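Local atomic coordinates of secreted effector protein sseI (Salmonella enterica subsp. enterica serovar Typhimurium, PDB entry 4G29), a protein that acts as a virulence factor of Salmonella, its catalytic domain having a papain-like fold of the cysteine protease superfamily and so probably a cysteine-dependent enzyme activity. Residues R62-D70 and K131-S141. Numbering follows the deposited sequence.
Sequences RYRGIFIWD and KLIYYTDFSNS
R64 and D137 pair on neighbouring antiparallel strands, 61-69 and 132-138. The salt bridge is side-on: R64 NE meets D137 OD1 at 2.7 Å, and R64 NH2 meets D137 OD2 at 2.9 Å. Both oxygens use syn lone pairs, and the two flat groups are nearly coplanar, 12° apart. The same guanidinium lies over one face of the Y135 ring, with R64 CZ 3.9 Å from the ring centroid, in a cation-pi stack. R64 CG points away from the backbone N (chi1 -175°), and a bend at chi3 sets the guanidinium flat on the Y135 ring with its NE and NH2 edge turned to D137. A water links D137 OD2 to R62 NH1. R62 NH1 also forms a salt bridge with D91, and R62 NE bonds to N60 O.

The backbones pair through eight hydrogen bonds, from Y63 with F138 to W69 with L132. I66, I68 and I133 pack on the R64 face, which helix 117-126 covers.

On the other face, W69 NE1 donates to Y134 OH at 3.0 Å, and F67 turns its ring edge to that hydroxyl. S141 CB sits over the centre of the Y63 ring, 3.8 Å from its centroid, in a CH-pi contact that joins helix 141-147 to the strand.

The two strands lie between strands 78-87 and 164-165 in the sheet of the papain-like fold. Two bonds and a ring face hold the R64 guanidinium in one orientation. Its positive charge, with that of R62 nearby, probably favours an ionised D137.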
loop_
_atom_site.group_PDB
_atom_site.type_symbol
_atom_site.label_atom_id
_atom_site.label_comp_id
_atom_site.label_asym_id
_atom_site.label_seq_id
_atom_site.Cartn_x
_atom_site.Cartn_y
_atom_site.Cartn_z
ATOM N N ARG A 62 3.711 3.522 10.642
ATOM C CA ARG A 62 4.523 2.514 10.013
ATOM C C ARG A 62 4.437 2.703 8.503
ATOM O O ARG A 62 3.424 3.229 8.006
ATOM C CB ARG A 62 4.023 1.122 10.374
ATOM C CG ARG A 62 4.317 0.678 11.775
ATOM C CD ARG A 62 3.117 -0.052 12.339
ATOM N NE ARG A 62 2.031 0.870 12.666
ATOM C CZ ARG A 62 0.756 0.541 12.863
ATOM N NH1 ARG A 62 0.326 -0.733 12.766
ATOM N NH2 ARG A 62 -0.110 1.482 13.193
ATOM N N TYR A 63 5.453 2.150 7.824
ATOM C CA TYR A 63 5.615 2.209 6.400
ATOM C C TYR A 63 5.424 0.798 5.885
ATOM O O TYR A 63 6.153 -0.083 6.259
ATOM C CB TYR A 63 6.971 2.778 6.065
ATOM C CG TYR A 63 7.141 4.182 6.601
ATOM C CD1 TYR A 63 6.547 5.280 5.961
ATOM C CD2 TYR A 63 7.807 4.409 7.801
ATOM C CE1 TYR A 63 6.698 6.561 6.446
ATOM C CE2 TYR A 63 7.885 5.697 8.341
ATOM C CZ TYR A 63 7.370 6.750 7.659
ATOM O OH TYR A 63 7.511 7.987 8.258
ATOM N N ARG A 64 4.410 0.644 5.039
ATOM C CA ARG A 64 4.007 -0.630 4.536
ATOM C C ARG A 64 4.601 -0.892 3.163
ATOM O O ARG A 64 4.218 -0.236 2.187
ATOM C CB ARG A 64 2.458 -0.736 4.511
ATOM C CG ARG A 64 1.950 -2.136 4.103
ATOM C CD ARG A 64 0.482 -2.343 4.499
ATOM N NE ARG A 64 0.341 -2.412 5.954
ATOM C CZ ARG A 64 -0.765 -2.747 6.610
ATOM N NH1 ARG A 64 -1.883 -2.945 5.946
ATOM N NH2 ARG A 64 -0.784 -2.848 7.936
ATOM N N GLY A 65 5.519 -1.856 3.081
ATOM C CA GLY A 65 6.124 -2.303 1.829
ATOM C C GLY A 65 5.369 -3.507 1.313
ATOM O O GLY A 65 5.059 -4.426 2.106
ATOM N N ILE A 66 4.990 -3.476 0.055
ATOM C CA ILE A 66 4.136 -4.471 -0.553
ATOM C C ILE A 66 4.748 -5.054 -1.851
ATOM O O ILE A 66 5.377 -4.313 -2.675
ATOM C CB ILE A 66 2.737 -3.823 -0.907
ATOM C CG1 ILE A 66 2.133 -3.148 0.315
ATOM C CG2 ILE A 66 1.721 -4.790 -1.648
ATOM C CD1 ILE A 66 1.321 -1.911 -0.040
ATOM N N PHE A 67 4.606 -6.376 -2.031
ATOM C CA PHE A 67 4.842 -6.960 -3.343
ATOM C C PHE A 67 3.551 -7.557 -3.918
ATOM O O PHE A 67 2.715 -8.114 -3.174
ATOM C CB PHE A 67 5.882 -8.064 -3.332
ATOM C CG PHE A 67 7.334 -7.593 -3.259
ATOM C CD1 PHE A 67 7.804 -6.440 -3.969
ATOM C CD2 PHE A 67 8.286 -8.365 -2.579
ATOM C CE1 PHE A 67 9.139 -6.061 -3.916
ATOM C CE2 PHE A 67 9.645 -7.936 -2.497
ATOM C CZ PHE A 67 10.044 -6.806 -3.217
ATOM N N ILE A 68 3.453 -7.469 -5.252
ATOM C CA ILE A 68 2.373 -8.065 -6.030
ATOM C C ILE A 68 3.025 -8.945 -7.082
ATOM O O ILE A 68 3.824 -8.454 -7.913
ATOM C CB ILE A 68 1.498 -6.983 -6.709
ATOM C CG1 ILE A 68 0.846 -6.083 -5.656
ATOM C CG2 ILE A 68 0.436 -7.679 -7.593
ATOM C CD1 ILE A 68 0.479 -4.664 -6.163
ATOM N N TRP A 69 2.777 -10.251 -6.989
ATOM C CA TRP A 69 3.409 -11.221 -7.858
ATOM C C TRP A 69 2.320 -11.783 -8.725
ATOM O O TRP A 69 1.288 -12.210 -8.224
ATOM C CB TRP A 69 3.984 -12.400 -7.074
ATOM C CG TRP A 69 5.223 -12.137 -6.272
ATOM C CD1 TRP A 69 5.280 -11.765 -4.976
ATOM C CD2 TRP A 69 6.570 -12.350 -6.692
ATOM N NE1 TRP A 69 6.583 -11.677 -4.550
ATOM C CE2 TRP A 69 7.407 -12.007 -5.591
ATOM C CE3 TRP A 69 7.158 -12.702 -7.913
ATOM C CZ2 TRP A 69 8.803 -12.094 -5.652
ATOM C CZ3 TRP A 69 8.554 -12.781 -7.968
ATOM C CH2 TRP A 69 9.349 -12.464 -6.864
ATOM N N ASP A 70 2.571 -11.802 -10.035
ATOM C CA ASP A 70 1.648 -12.372 -11.026
ATOM C C ASP A 70 1.898 -13.848 -11.264
ATOM O O ASP A 70 0.963 -14.622 -11.523
ATOM C CB ASP A 70 1.836 -11.663 -12.357
ATOM C CG ASP A 70 1.350 -10.236 -12.338
ATOM O OD1 ASP A 70 0.340 -9.958 -11.674
ATOM O OD2 ASP A 70 1.972 -9.392 -13.030
ATOM N N LYS A 131 -3.501 -12.571 -8.258
ATOM C CA LYS A 131 -2.155 -12.152 -7.908
ATOM C C LYS A 131 -1.887 -12.419 -6.426
ATOM O O LYS A 131 -2.805 -12.415 -5.586
ATOM C CB LYS A 131 -1.943 -10.668 -8.211
ATOM C CG LYS A 131 -2.081 -10.245 -9.696
ATOM C CD LYS A 131 -2.196 -8.711 -9.822
ATOM C CE LYS A 131 -2.516 -8.224 -11.256
ATOM N NZ LYS A 131 -1.321 -8.156 -12.074
ATOM N N LEU A 132 -0.623 -12.675 -6.131
ATOM C CA LEU A 132 -0.130 -12.874 -4.800
ATOM C C LEU A 132 0.313 -11.551 -4.266
ATOM O O LEU A 132 1.200 -10.888 -4.848
ATOM C CB LEU A 132 1.057 -13.810 -4.796
ATOM C CG LEU A 132 1.829 -13.966 -3.477
ATOM C CD1 LEU A 132 0.990 -14.582 -2.332
ATOM C CD2 LEU A 132 3.131 -14.791 -3.675
ATOM N N ILE A 133 -0.281 -11.190 -3.149
ATOM C CA ILE A 133 0.015 -9.905 -2.516
ATOM C C ILE A 133 0.384 -10.134 -1.056
ATOM O O ILE A 133 -0.374 -10.764 -0.311
ATOM C CB ILE A 133 -1.164 -8.937 -2.615
ATOM C CG1 ILE A 133 -1.630 -8.792 -4.080
ATOM C CG2 ILE A 133 -0.768 -7.575 -1.968
ATOM C CD1 ILE A 133 -2.735 -7.765 -4.293
ATOM N N TYR A 134 1.537 -9.600 -0.660
ATOM C CA TYR A 134 1.965 -9.602 0.751
ATOM C C TYR A 134 2.734 -8.322 1.092
ATOM O O TYR A 134 3.236 -7.648 0.198
ATOM C CB TYR A 134 2.755 -10.884 1.062
ATOM C CG TYR A 134 4.035 -11.089 0.339
ATOM C CD1 TYR A 134 5.192 -10.315 0.642
ATOM C CD2 TYR A 134 4.123 -12.031 -0.662
ATOM C CE1 TYR A 134 6.362 -10.553 -0.023
ATOM C CE2 TYR A 134 5.303 -12.275 -1.315
ATOM C CZ TYR A 134 6.398 -11.544 -1.013
ATOM O OH TYR A 134 7.543 -11.784 -1.708
ATOM N N TYR A 135 2.882 -8.092 2.383
ATOM C CA TYR A 135 3.502 -6.898 2.900
ATOM C C TYR A 135 4.236 -7.114 4.214
ATOM O O TYR A 135 4.070 -8.149 4.927
ATOM C CB TYR A 135 2.435 -5.806 3.017
ATOM C CG TYR A 135 1.456 -5.986 4.181
ATOM C CD1 TYR A 135 1.826 -5.604 5.470
ATOM C CD2 TYR A 135 0.172 -6.495 3.975
ATOM C CE1 TYR A 135 0.962 -5.721 6.515
ATOM C CE2 TYR A 135 -0.698 -6.655 5.021
ATOM C CZ TYR A 135 -0.323 -6.251 6.277
ATOM O OH TYR A 135 -1.267 -6.415 7.286
ATOM N N THR A 136 5.018 -6.085 4.571
ATOM C CA THR A 136 5.620 -6.011 5.856
ATOM C C THR A 136 5.557 -4.519 6.265
ATOM O O THR A 136 5.732 -3.662 5.413
ATOM C CB THR A 136 7.116 -6.459 5.837
ATOM O OG1 THR A 136 7.245 -7.764 5.277
ATOM C CG2 THR A 136 7.775 -6.363 7.259
ATOM N N ASP A 137 5.226 -4.245 7.529
ATOM C CA ASP A 137 5.323 -2.905 8.115
ATOM C C ASP A 137 6.673 -2.638 8.770
ATOM O O ASP A 137 7.233 -3.497 9.496
ATOM C CB ASP A 137 4.176 -2.674 9.118
ATOM C CG ASP A 137 2.804 -2.672 8.489
ATOM O OD1 ASP A 137 2.682 -2.360 7.312
ATOM O OD2 ASP A 137 1.816 -2.988 9.199
ATOM N N PHE A 138 7.167 -1.414 8.580
ATOM C CA PHE A 138 8.489 -0.991 9.042
ATOM C C PHE A 138 8.364 0.328 9.767
ATOM O O PHE A 138 7.463 1.132 9.503
ATOM C CB PHE A 138 9.434 -0.810 7.845
ATOM C CG PHE A 138 9.650 -2.033 7.062
ATOM C CD1 PHE A 138 10.698 -2.872 7.377
ATOM C CD2 PHE A 138 8.863 -2.350 5.948
ATOM C CE1 PHE A 138 10.930 -4.024 6.644
ATOM C CE2 PHE A 138 9.154 -3.514 5.208
ATOM C CZ PHE A 138 10.142 -4.317 5.565
ATOM N N SER A 139 9.300 0.593 10.671
ATOM C CA SER A 139 9.289 1.865 11.381
ATOM C C SER A 139 9.948 2.959 10.547
ATOM O O SER A 139 9.775 4.139 10.836
ATOM C CB SER A 139 10.002 1.697 12.735
ATOM O OG SER A 139 11.379 1.491 12.455
ATOM N N ASN A 140 10.690 2.603 9.494
ATOM C CA ASN A 140 11.484 3.578 8.750
ATOM C C ASN A 140 11.220 3.422 7.254
ATOM O O ASN A 140 11.182 2.287 6.766
ATOM C CB ASN A 140 12.971 3.368 9.092
ATOM C CG ASN A 140 13.889 4.263 8.293
ATOM O OD1 ASN A 140 14.152 4.013 7.120
ATOM N ND2 ASN A 140 14.385 5.336 8.929
ATOM N N SER A 141 10.997 4.549 6.553
ATOM C CA SER A 141 10.576 4.492 5.166
ATOM C C SER A 141 11.712 4.007 4.229
ATOM O O SER A 141 11.456 3.340 3.217
ATOM C CB SER A 141 10.052 5.816 4.668
ATOM O OG SER A 141 11.071 6.802 4.628
HETATM O O HOH W 1 1.580 -3.107 11.763
HETATM O O HOH W 2 9.824 9.195 6.681
HETATM O O HOH W 3 -3.792 -4.459 7.272
#